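Local coordinates for protein lipoxygenase (Cyanothece sp., PDB 5EK8) that probably inserts molecular oxygen into polyunsaturated fatty acids at a non-heme iron centre, acting as a 9R-lipoxygenase, at residues L252-N256 with I446-Y452; N256-P260 with W569-V573; A363-M367 with T664-I668; N574-S578 with F618-N622. All coordinates share one frame; numbering follows the deposited sequence.

Contacts 1 and 2 share Asn256: its side chain serves contact 1 and its backbone carbonyl contact 2, and their centres lie 11 Å apart. Tyr452 of contact 1 packs on Trp572 of contact 2, and Trp572 lies on the same helix as the iron ligand His570. Contacts 2 and 3 meet at the metal, where His570 from 569-573 joins His364 and the C-terminal carboxylate of Ile668. Contact 4 follows contact 2 along the chain, with Met258 touching Ser576 and Gln577, and places Asn574 beside the same iron, its side chain about 3 Å away. Contact 1 is the outlying one, its centre 24 Å from that of contact 3.

Contact 1: residues L252-N256 with I446-Y452; sequences LRVLN and ICDDHKY
The last turn of helix 247-256 lies against a type I beta turn from Cys447 to His450 and the start of helix 451-473, and the backbones come closest at Asn256 and Tyr452, whose CA atoms are 5.1 Å apart. His450, the N-cap residue of that helix, is the centre of an inverse gamma turn closed by Lys451 N to Asp449 O. Asn256 OD1 takes the N-H of Tyr452 in a nearly straight bond (2.7 Å from Tyr452 N, 173°), although that donor stands well above the plane of the amide carbonyl. Asn256 ND2 donates to Asp449 O at 2.9 Å, lying in the plane of that carbonyl. Leu255 lays CD2 over one face of the His450 ring, 4.0 Å from the ring centroid in a CH-pi contact, and turns CD1 to Cys447 SG at 4.0 Å. CG anti to the backbone N (chi1 -161°) brings the His450 ring beside Leu255, its plane aligned on Ile446 N, which donates to ND1. A water joins His450 NE2 to Leu255 O. At the margin Leu252 CD2 rests by the carboxylate of Asp449, which is salt-bridged to Lys303, while the Tyr452 ring meets Trp572 edge-to-face. Both ends of the Asn256 amide are engaged, which fixes its rotation and gives Tyr452 N, in the first turn of helix 451-473, and Asp449 O, in the turn before it, a side-chain partner each.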
loop_
_atom_site.group_PDB
_atom_site.type_symbol
_atom_site.label_atom_id
_atom_site.label_comp_id
_atom_site.label_asym_id
_atom_site.label_seq_id
_atom_site.Cartn_x
_atom_site.Cartn_y
_atom_site.Cartn_z
ATOM N N LEU A 252 10.152 -12.426 20.908
ATOM C CA LEU A 252 10.870 -11.696 19.869
ATOM C C LEU A 252 9.979 -11.369 18.671
ATOM O O LEU A 252 10.047 -10.270 18.128
ATOM C CB LEU A 252 12.094 -12.485 19.405
ATOM C CG LEU A 252 13.313 -12.378 20.317
ATOM C CD1 LEU A 252 14.445 -13.216 19.779
ATOM C CD2 LEU A 252 13.740 -10.923 20.472
ATOM N N ARG A 253 9.133 -12.314 18.270
ATOM C CA ARG A 253 8.293 -12.109 17.094
ATOM C C ARG A 253 7.047 -11.307 17.429
ATOM O O ARG A 253 6.471 -10.652 16.560
ATOM C CB ARG A 253 7.910 -13.445 16.460
ATOM C CG ARG A 253 9.103 -14.224 15.933
ATOM C CD ARG A 253 10.092 -13.320 15.200
ATOM N NE ARG A 253 9.613 -12.931 13.876
ATOM C CZ ARG A 253 10.268 -12.119 13.050
ATOM N NH1 ARG A 253 9.759 -11.824 11.861
ATOM N NH2 ARG A 253 11.430 -11.600 13.416
ATOM N N VAL A 254 6.625 -11.361 18.687
ATOM C CA VAL A 254 5.563 -10.474 19.138
ATOM C C VAL A 254 6.043 -9.030 19.020
ATOM O O VAL A 254 5.308 -8.146 18.571
ATOM C CB VAL A 254 5.137 -10.780 20.586
ATOM C CG1 VAL A 254 4.431 -9.582 21.209
ATOM C CG2 VAL A 254 4.238 -12.007 20.622
ATOM N N LEU A 255 7.300 -8.811 19.399
ATOM C CA LEU A 255 7.897 -7.476 19.373
ATOM C C LEU A 255 8.225 -6.971 17.971
ATOM O O LEU A 255 7.885 -5.843 17.611
ATOM C CB LEU A 255 9.174 -7.449 20.213
ATOM C CG LEU A 255 9.020 -7.338 21.729
ATOM C CD1 LEU A 255 10.391 -7.380 22.385
ATOM C CD2 LEU A 255 8.262 -6.067 22.115
ATOM N N ASN A 256 8.886 -7.809 17.183
ATOM C CA ASN A 256 9.515 -7.336 15.957
ATOM C C ASN A 256 9.058 -8.045 14.692
ATOM O O ASN A 256 9.550 -7.749 13.604
ATOM C CB ASN A 256 11.027 -7.462 16.090
ATOM C CG ASN A 256 11.545 -6.842 17.372
ATOM O OD1 ASN A 256 11.319 -5.660 17.636
ATOM N ND2 ASN A 256 12.224 -7.643 18.187
ATOM N N ILE A 446 10.403 -0.600 24.164
ATOM C CA ILE A 446 10.158 -1.159 25.485
ATOM C C ILE A 446 11.455 -1.653 26.118
ATOM O O ILE A 446 11.700 -1.429 27.302
ATOM C CB ILE A 446 9.162 -2.331 25.435
ATOM C CG1 ILE A 446 7.884 -1.932 24.699
ATOM C CG2 ILE A 446 8.850 -2.825 26.839
ATOM C CD1 ILE A 446 6.814 -2.998 24.748
ATOM N N CYS A 447 12.280 -2.328 25.319
ATOM C CA CYS A 447 13.535 -2.892 25.807
ATOM C C CYS A 447 14.598 -2.958 24.709
ATOM O O CYS A 447 14.357 -2.544 23.577
ATOM C CB CYS A 447 13.295 -4.286 26.383
ATOM S SG CYS A 447 12.484 -5.415 25.233
ATOM N N ASP A 448 15.772 -3.482 25.052
ATOM C CA ASP A 448 16.883 -3.581 24.107
ATOM C C ASP A 448 16.582 -4.520 22.942
ATOM O O ASP A 448 17.051 -4.295 21.827
ATOM C CB ASP A 448 18.153 -4.038 24.827
ATOM C CG ASP A 448 18.869 -2.897 25.513
ATOM O OD1 ASP A 448 18.866 -1.784 24.946
ATOM O OD2 ASP A 448 19.430 -3.110 26.610
ATOM N N ASP A 449 15.803 -5.565 23.204
ATOM C CA ASP A 449 15.434 -6.528 22.170
ATOM C C ASP A 449 14.340 -5.992 21.249
ATOM O O ASP A 449 13.996 -6.625 20.248
ATOM C CB ASP A 449 14.979 -7.846 22.802
ATOM C CG ASP A 449 16.143 -8.713 23.259
ATOM O OD1 ASP A 449 17.284 -8.208 23.324
ATOM O OD2 ASP A 449 15.916 -9.905 23.558
ATOM N N HIS A 450 13.794 -4.828 21.586
ATOM C CA HIS A 450 12.717 -4.243 20.794
ATOM C C HIS A 450 13.275 -3.619 19.519
ATOM O O HIS A 450 13.324 -2.395 19.370
ATOM C CB HIS A 450 11.949 -3.204 21.609
ATOM C CG HIS A 450 10.593 -2.902 21.062
ATOM N ND1 HIS A 450 9.745 -1.973 21.634
ATOM C CD2 HIS A 450 9.928 -3.407 19.999
ATOM C CE1 HIS A 450 8.626 -1.917 20.940
ATOM N NE2 HIS A 450 8.708 -2.781 19.941
ATOM N N LYS A 451 13.693 -4.483 18.603
ATOM C CA LYS A 451 14.375 -4.059 17.391
ATOM C C LYS A 451 13.532 -3.113 16.528
ATOM O O LYS A 451 14.042 -2.107 16.018
ATOM C CB LYS A 451 14.789 -5.290 16.582
ATOM C CG LYS A 451 15.493 -4.985 15.278
ATOM C CD LYS A 451 15.903 -6.274 14.594
ATOM C CE LYS A 451 16.742 -7.142 15.523
ATOM N NZ LYS A 451 17.261 -8.355 14.831
ATOM N N TYR A 452 12.249 -3.419 16.366
ATOM C CA TYR A 452 11.427 -2.611 15.477
ATOM C C TYR A 452 11.349 -1.153 15.921
ATOM O O TYR A 452 11.385 -0.247 15.096
ATOM C CB TYR A 452 10.002 -3.154 15.346
ATOM C CG TYR A 452 9.167 -2.144 14.599
ATOM C CD1 TYR A 452 9.350 -1.950 13.235
ATOM C CD2 TYR A 452 8.257 -1.325 15.265
ATOM C CE1 TYR A 452 8.628 -0.998 12.549
ATOM C CE2 TYR A 452 7.531 -0.367 14.584
ATOM C CZ TYR A 452 7.723 -0.210 13.230
ATOM O OH TYR A 452 7.012 0.737 12.540
HETATM O O HOH W 1 6.248 -3.528 18.643
#

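Contact 2: residues N256-P260 with W569-V573; sequences NGMNP and WHTWV. With FE2 (Fe (II) ion), chain B.
Pro260 sits between two indoles of helix 549-574, its CD 4.2 Å from CH2 of Trp569 and its CG 4.2 Å from CD1 of Trp572. The proline ring and the Trp572 side chain run past each other in opposite directions. Val573 fills in alongside: CG1 lies 4.3 Å from Met258 CG, while CG2 stands over one face of the Trp569 ring, toward its rim. Farther out, Trp569 reaches Glu358 with its polar end. The polar edge belongs to Trp572. With CG anti to the backbone N (chi1 -168°), its indole extends to the end of helix 247-256, where NE1 is shared between two successive carbonyls, Asn256 O at 2.9 Å and Gly257 O at 3.3 Å. Both oxygens lie close to the indole plane, yet NE1 stands above each carbonyl plane, and neither bond is straight (136° and 143°). Two residues earlier, His570 binds the iron through NE2 at 2.5 Å. The forked bond lets one indole N-H serve two carbonyls where the helix gives way to loop, tying that loop to the same helical turn that carries an iron ligand.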
loop_
_atom_site.group_PDB
_atom_site.type_symbol
_atom_site.label_atom_id
_atom_site.label_comp_id
_atom_site.label_asym_id
_atom_site.label_seq_id
_atom_site.Cartn_x
_atom_site.Cartn_y
_atom_site.Cartn_z
ATOM N N ASN A 256 8.886 -7.809 17.183
ATOM C CA ASN A 256 9.515 -7.336 15.957
ATOM C C ASN A 256 9.058 -8.045 14.692
ATOM O O ASN A 256 9.550 -7.749 13.604
ATOM C CB ASN A 256 11.027 -7.462 16.090
ATOM C CG ASN A 256 11.545 -6.842 17.372
ATOM O OD1 ASN A 256 11.319 -5.660 17.636
ATOM N ND2 ASN A 256 12.224 -7.643 18.187
ATOM N N GLY A 257 8.101 -8.958 14.836
ATOM C CA GLY A 257 7.612 -9.744 13.717
ATOM C C GLY A 257 6.804 -8.962 12.698
ATOM O O GLY A 257 6.738 -7.732 12.756
ATOM N N MET A 258 6.197 -9.692 11.760
ATOM C CA MET A 258 5.370 -9.117 10.697
ATOM C C MET A 258 4.324 -8.179 11.270
ATOM O O MET A 258 4.096 -7.085 10.754
ATOM C CB MET A 258 4.689 -10.223 9.888
ATOM C CG MET A 258 3.968 -9.736 8.649
ATOM S SD MET A 258 2.514 -10.724 8.255
ATOM C CE MET A 258 1.491 -10.401 9.692
ATOM N N ASN A 259 3.687 -8.638 12.342
ATOM C CA ASN A 259 2.810 -7.809 13.155
ATOM C C ASN A 259 3.554 -7.413 14.417
ATOM O O ASN A 259 3.537 -8.143 15.405
ATOM C CB ASN A 259 1.519 -8.557 13.505
ATOM C CG ASN A 259 0.442 -7.648 14.091
ATOM O OD1 ASN A 259 0.716 -6.537 14.546
ATOM N ND2 ASN A 259 -0.796 -8.127 14.079
ATOM N N PRO A 260 4.229 -6.257 14.384
ATOM C CA PRO A 260 4.955 -5.824 15.574
ATOM C C PRO A 260 3.978 -5.209 16.557
ATOM O O PRO A 260 3.533 -4.078 16.360
ATOM C CB PRO A 260 5.951 -4.788 15.034
ATOM C CG PRO A 260 5.573 -4.563 13.574
ATOM C CD PRO A 260 4.251 -5.228 13.337
ATOM N N TRP A 569 7.786 1.099 6.848
ATOM C CA TRP A 569 6.675 0.352 7.432
ATOM C C TRP A 569 6.205 -0.777 6.528
ATOM O O TRP A 569 6.165 -1.938 6.941
ATOM C CB TRP A 569 5.493 1.275 7.747
ATOM C CG TRP A 569 4.310 0.511 8.256
ATOM C CD1 TRP A 569 3.154 0.237 7.580
ATOM C CD2 TRP A 569 4.182 -0.115 9.537
ATOM N NE1 TRP A 569 2.309 -0.510 8.370
ATOM C CE2 TRP A 569 2.917 -0.735 9.576
ATOM C CE3 TRP A 569 5.011 -0.205 10.659
ATOM C CZ2 TRP A 569 2.462 -1.431 10.695
ATOM C CZ3 TRP A 569 4.554 -0.895 11.771
ATOM C CH2 TRP A 569 3.294 -1.500 11.779
ATOM N N HIS A 570 5.843 -0.432 5.300
ATOM C CA HIS A 570 5.373 -1.433 4.361
ATOM C C HIS A 570 6.454 -2.465 4.081
ATOM O O HIS A 570 6.154 -3.639 3.926
ATOM C CB HIS A 570 4.914 -0.791 3.055
ATOM C CG HIS A 570 4.584 -1.788 1.990
ATOM N ND1 HIS A 570 5.488 -2.168 1.025
ATOM C CD2 HIS A 570 3.461 -2.507 1.764
ATOM C CE1 HIS A 570 4.930 -3.071 0.236
ATOM N NE2 HIS A 570 3.702 -3.292 0.662
ATOM N N THR A 571 7.705 -2.020 4.011
ATOM C CA THR A 571 8.836 -2.929 3.853
ATOM C C THR A 571 8.806 -3.981 4.944
ATOM O O THR A 571 8.858 -5.182 4.681
ATOM C CB THR A 571 10.192 -2.190 3.919
ATOM O OG1 THR A 571 10.385 -1.426 2.726
ATOM C CG2 THR A 571 11.330 -3.181 4.061
ATOM N N TRP A 572 8.696 -3.503 6.175
ATOM C CA TRP A 572 8.765 -4.352 7.348
ATOM C C TRP A 572 7.627 -5.350 7.372
ATOM O O TRP A 572 7.847 -6.540 7.587
ATOM C CB TRP A 572 8.736 -3.515 8.618
ATOM C CG TRP A 572 9.097 -4.294 9.840
ATOM C CD1 TRP A 572 8.352 -5.266 10.455
ATOM C CD2 TRP A 572 10.292 -4.157 10.609
ATOM N NE1 TRP A 572 9.016 -5.742 11.561
ATOM C CE2 TRP A 572 10.210 -5.078 11.676
ATOM C CE3 TRP A 572 11.426 -3.344 10.500
ATOM C CZ2 TRP A 572 11.216 -5.210 12.623
ATOM C CZ3 TRP A 572 12.427 -3.474 11.443
ATOM C CH2 TRP A 572 12.317 -4.405 12.491
ATOM N N VAL A 573 6.410 -4.869 7.139
ATOM C CA VAL A 573 5.249 -5.743 7.235
ATOM C C VAL A 573 5.211 -6.744 6.078
ATOM O O VAL A 573 4.932 -7.929 6.271
ATOM C CB VAL A 573 3.940 -4.938 7.268
ATOM C CG1 VAL A 573 2.749 -5.872 7.366
ATOM C CG2 VAL A 573 3.951 -3.979 8.441
HETATM FE FE FE2 B . 2.114 -5.199 0.416
#

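Contact 3: residues A363-M367 with T664-I668; sequences AHVQM and TLINI. With FE2 (Fe (II) ion), chain B.
Ile666 makes nearly all of the side-chain contact from the C-terminal segment, reaching His364, Ala363 and Met367 with its two branches. Its CG2 comes over one face of the His364 imidazole, a CH-pi contact with the carbon 3.9 Å from the ring centroid and 30° off the normal. The other branch, extended with chi2 at 180°, carries CD1 past the ring to the helix itself, 3.7 Å from Ala363 O and 4.3 Å from both Ala363 CB and Met367 CG. Asn667 CB points away from the helix, and its ND2 reaches Tyr626 O. At Ile668 CB likewise points away, and the chain terminus does the work: OXT binds the iron at 2.5 Å, lying near the plane of the His364 ring at its edge. His364 NE2 meets the same metal at 2.5 Å. On its far nitrogen, ND1 is hydrogen-bonded to Asn398 OD1, a second-shell contact that fixes the turn of the ring, while Ile666 CG2 lies over one face. His359 and His570 also bind the iron, with Asn574 belonging to the site. The histidine comes from a wider pi-type turn of helix 337-377; Ile666 fits between that helix, His570 of helix 549-574 and Ile394 of helix 394-404, so the terminal segment threads among three helices to end at the metal.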
loop_
_atom_site.group_PDB
_atom_site.type_symbol
_atom_site.label_atom_id
_atom_site.label_comp_id
_atom_site.label_asym_id
_atom_site.label_seq_id
_atom_site.Cartn_x
_atom_site.Cartn_y
_atom_site.Cartn_z
ATOM N N ALA A 363 -1.112 0.153 5.552
ATOM C CA ALA A 363 -0.130 0.509 4.537
ATOM C C ALA A 363 -0.788 0.835 3.200
ATOM O O ALA A 363 -0.656 1.949 2.700
ATOM C CB ALA A 363 0.884 -0.600 4.370
ATOM N N HIS A 364 -1.496 -0.128 2.625
ATOM C CA HIS A 364 -2.039 0.038 1.281
ATOM C C HIS A 364 -3.140 1.084 1.213
ATOM O O HIS A 364 -2.993 2.135 0.572
ATOM C CB HIS A 364 -2.577 -1.293 0.763
ATOM C CG HIS A 364 -1.511 -2.284 0.422
ATOM N ND1 HIS A 364 -1.040 -2.463 -0.864
ATOM C CD2 HIS A 364 -0.814 -3.147 1.196
ATOM C CE1 HIS A 364 -0.108 -3.396 -0.866
ATOM N NE2 HIS A 364 0.048 -3.829 0.375
ATOM N N VAL A 365 -4.249 0.781 1.875
ATOM C CA VAL A 365 -5.418 1.636 1.831
ATOM C C VAL A 365 -5.112 3.046 2.326
ATOM O O VAL A 365 -5.472 4.023 1.672
ATOM C CB VAL A 365 -6.564 1.046 2.659
ATOM C CG1 VAL A 365 -7.788 1.954 2.579
ATOM C CG2 VAL A 365 -6.889 -0.356 2.172
ATOM N N GLN A 366 -4.439 3.159 3.465
ATOM C CA GLN A 366 -4.195 4.475 4.036
ATOM C C GLN A 366 -3.329 5.338 3.119
ATOM O O GLN A 366 -3.479 6.558 3.085
ATOM C CB GLN A 366 -3.542 4.368 5.417
ATOM C CG GLN A 366 -3.467 5.715 6.130
ATOM C CD GLN A 366 -2.572 5.717 7.355
ATOM O OE1 GLN A 366 -2.319 6.773 7.945
ATOM N NE2 GLN A 366 -2.091 4.540 7.750
ATOM N N MET A 367 -2.436 4.710 2.361
ATOM C CA MET A 367 -1.518 5.470 1.520
ATOM C C MET A 367 -2.077 5.743 0.122
ATOM O O MET A 367 -1.636 6.681 -0.551
ATOM C CB MET A 367 -0.172 4.753 1.413
ATOM C CG MET A 367 0.652 4.752 2.701
ATOM S SD MET A 367 1.095 6.400 3.296
ATOM C CE MET A 367 -0.064 6.615 4.646
ATOM N N THR A 664 11.351 1.577 -1.655
ATOM C CA THR A 664 11.058 2.976 -1.947
ATOM C C THR A 664 9.556 3.243 -1.892
ATOM O O THR A 664 9.106 4.319 -1.487
ATOM C CB THR A 664 11.594 3.381 -3.347
ATOM O OG1 THR A 664 13.019 3.253 -3.381
ATOM C CG2 THR A 664 11.218 4.812 -3.686
ATOM N N LEU A 665 8.781 2.240 -2.286
ATOM C CA LEU A 665 7.358 2.430 -2.510
ATOM C C LEU A 665 6.555 1.178 -2.189
ATOM O O LEU A 665 7.096 0.166 -1.738
ATOM C CB LEU A 665 7.107 2.845 -3.964
ATOM C CG LEU A 665 7.143 1.753 -5.045
ATOM C CD1 LEU A 665 6.810 2.335 -6.409
ATOM C CD2 LEU A 665 8.480 1.022 -5.103
ATOM N N ILE A 666 5.251 1.266 -2.421
ATOM C CA ILE A 666 4.359 0.125 -2.291
ATOM C C ILE A 666 3.879 -0.294 -3.673
ATOM O O ILE A 666 3.034 0.373 -4.264
ATOM C CB ILE A 666 3.140 0.448 -1.395
ATOM C CG1 ILE A 666 3.605 0.969 -0.029
ATOM C CG2 ILE A 666 2.237 -0.772 -1.264
ATOM C CD1 ILE A 666 2.488 1.320 0.920
ATOM N N ASN A 667 4.432 -1.386 -4.194
ATOM C CA ASN A 667 3.984 -1.933 -5.472
ATOM C C ASN A 667 3.845 -3.440 -5.405
ATOM O O ASN A 667 3.714 -4.100 -6.429
ATOM C CB ASN A 667 4.935 -1.547 -6.608
ATOM C CG ASN A 667 6.382 -1.896 -6.313
ATOM O OD1 ASN A 667 6.691 -2.544 -5.309
ATOM N ND2 ASN A 667 7.279 -1.466 -7.194
ATOM N N ILE A 668 3.881 -3.971 -4.189
ATOM C CA ILE A 668 3.621 -5.384 -3.946
ATOM C C ILE A 668 2.912 -5.509 -2.596
ATOM O O ILE A 668 2.157 -6.439 -2.298
ATOM C CB ILE A 668 4.918 -6.215 -3.952
ATOM C CG1 ILE A 668 4.578 -7.706 -3.977
ATOM C CG2 ILE A 668 5.803 -5.851 -2.759
ATOM C CD1 ILE A 668 3.812 -8.116 -5.216
ATOM O OXT ILE A 668 3.090 -4.624 -1.761
HETATM FE FE FE2 B . 2.114 -5.199 0.416
#

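Contact 4: residues N574-S578 with F618-N622; sequences NDSQS and FSVLN
Gln577 lies between Phe618 and Leu621, and more of its surface is buried here than that of any other residue of the two segments. With CG anti to the carbonyl carbon (chi1 -78°) and the chain extended beyond it, the amide reaches Leu621. CB comes to Phe618 CD1 at 4.0 Å, the two side chains meeting at about a right angle, while Gln577 O stands over a face of the ring. Farther along, the amide lies against Leu621, with OE1 3.6 Å from Leu621 CB and NE2 3.8 Å from Leu621 CD1. The NE2 group is hydrogen-bonded to Glu355 of helix 337-377, which also borders Phe618, so the amide is held from beyond the contact.

Asn622 and Ser578 account for much of the rest of the interface. Asn622 is poorly ordered, so the detail of its amide is doubtful; its bulk packs against Ser578. Ser578 OG stays beside the opposing helix backbone, 4.1 Å from Ser619 CA, and is in packing contact there.

At the other end Asn574 turns its amide to the helix. Its ND2 donates to Asp575 OD1 at 3.0 Å, close to the amide plane, and makes a weak, longer bond to Leu621 O (3.4 Å). Asp575 OD1 is in turn salt-bridged to Arg663, and these partners together orient the Asn574 amide. Asn574, at about 3 Å a more distant member, completes the surroundings of the iron with three histidines and the C-terminal carboxylate of Ile668, the non-heme iron site characteristic of lipoxygenases.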
loop_
_atom_site.group_PDB
_atom_site.type_symbol
_atom_site.label_atom_id
_atom_site.label_comp_id
_atom_site.label_asym_id
_atom_site.label_seq_id
_atom_site.Cartn_x
_atom_site.Cartn_y
_atom_site.Cartn_z
ATOM N N ASN A 574 5.519 -6.266 4.878
ATOM C CA ASN A 574 5.438 -7.087 3.675
ATOM C C ASN A 574 6.548 -8.128 3.579
ATOM O O ASN A 574 6.287 -9.299 3.312
ATOM C CB ASN A 574 5.456 -6.197 2.433
ATOM C CG ASN A 574 5.278 -6.978 1.157
ATOM O OD1 ASN A 574 4.154 -7.296 0.767
ATOM N ND2 ASN A 574 6.388 -7.290 0.489
ATOM N N ASP A 575 7.787 -7.706 3.807
ATOM C CA ASP A 575 8.927 -8.602 3.648
ATOM C C ASP A 575 9.082 -9.550 4.834
ATOM O O ASP A 575 9.990 -10.382 4.852
ATOM C CB ASP A 575 10.218 -7.802 3.448
ATOM C CG ASP A 575 10.200 -6.957 2.175
ATOM O OD1 ASP A 575 9.257 -7.101 1.363
ATOM O OD2 ASP A 575 11.141 -6.152 1.987
ATOM N N SER A 576 8.193 -9.432 5.815
ATOM C CA SER A 576 8.215 -10.325 6.968
ATOM C C SER A 576 7.166 -11.417 6.830
ATOM O O SER A 576 6.997 -12.249 7.725
ATOM C CB SER A 576 7.983 -9.551 8.265
ATOM O OG SER A 576 9.007 -8.598 8.490
ATOM N N GLN A 577 6.460 -11.409 5.704
ATOM C CA GLN A 577 5.371 -12.354 5.488
ATOM C C GLN A 577 5.871 -13.800 5.422
ATOM O O GLN A 577 5.257 -14.701 5.991
ATOM C CB GLN A 577 4.596 -11.994 4.216
ATOM C CG GLN A 577 3.629 -10.834 4.389
ATOM C CD GLN A 577 2.954 -10.431 3.091
ATOM O OE1 GLN A 577 3.618 -10.059 2.122
ATOM N NE2 GLN A 577 1.628 -10.499 3.065
ATOM N N SER A 578 6.990 -14.026 4.743
ATOM C CA SER A 578 7.562 -15.369 4.695
ATOM C C SER A 578 8.083 -15.801 6.053
ATOM O O SER A 578 7.882 -16.942 6.467
ATOM C CB SER A 578 8.688 -15.447 3.669
ATOM O OG SER A 578 8.262 -16.163 2.529
ATOM N N PHE A 618 2.490 -15.875 0.050
ATOM C CA PHE A 618 3.518 -15.228 0.868
ATOM C C PHE A 618 4.856 -15.172 0.126
ATOM O O PHE A 618 5.510 -14.116 0.061
ATOM C CB PHE A 618 3.683 -15.947 2.205
ATOM C CG PHE A 618 2.551 -15.720 3.152
ATOM C CD1 PHE A 618 1.739 -14.606 3.027
ATOM C CD2 PHE A 618 2.295 -16.617 4.170
ATOM C CE1 PHE A 618 0.688 -14.393 3.897
ATOM C CE2 PHE A 618 1.245 -16.409 5.050
ATOM C CZ PHE A 618 0.440 -15.296 4.911
ATOM N N SER A 619 5.236 -16.309 -0.454
ATOM C CA SER A 619 6.498 -16.437 -1.180
ATOM C C SER A 619 6.561 -15.523 -2.402
ATOM O O SER A 619 7.615 -14.972 -2.726
ATOM C CB SER A 619 6.705 -17.887 -1.603
ATOM O OG SER A 619 6.437 -18.761 -0.520
ATOM N N VAL A 620 5.427 -15.367 -3.077
ATOM C CA VAL A 620 5.333 -14.461 -4.217
ATOM C C VAL A 620 5.470 -13.008 -3.771
ATOM O O VAL A 620 6.304 -12.265 -4.292
ATOM C CB VAL A 620 3.996 -14.635 -4.975
ATOM C CG1 VAL A 620 3.655 -13.379 -5.777
ATOM C CG2 VAL A 620 4.046 -15.860 -5.877
ATOM N N LEU A 621 4.652 -12.618 -2.797
ATOM C CA LEU A 621 4.588 -11.234 -2.342
ATOM C C LEU A 621 5.914 -10.738 -1.773
ATOM O O LEU A 621 6.275 -9.578 -1.969
ATOM C CB LEU A 621 3.481 -11.064 -1.298
ATOM C CG LEU A 621 2.035 -11.124 -1.801
ATOM C CD1 LEU A 621 1.062 -10.711 -0.698
ATOM C CD2 LEU A 621 1.852 -10.262 -3.044
ATOM N N ASN A 622 6.643 -11.595 -1.065
ATOM C CA ASN A 622 7.939 -11.157 -0.560
ATOM C C ASN A 622 9.066 -11.455 -1.559
ATOM O O ASN A 622 10.166 -10.916 -1.440
ATOM C CB ASN A 622 8.222 -11.786 0.814
ATOM C CG ASN A 622 9.256 -12.911 0.760
ATOM O OD1 ASN A 622 9.136 -13.863 -0.019
ATOM N ND2 ASN A 622 10.278 -12.803 1.604
#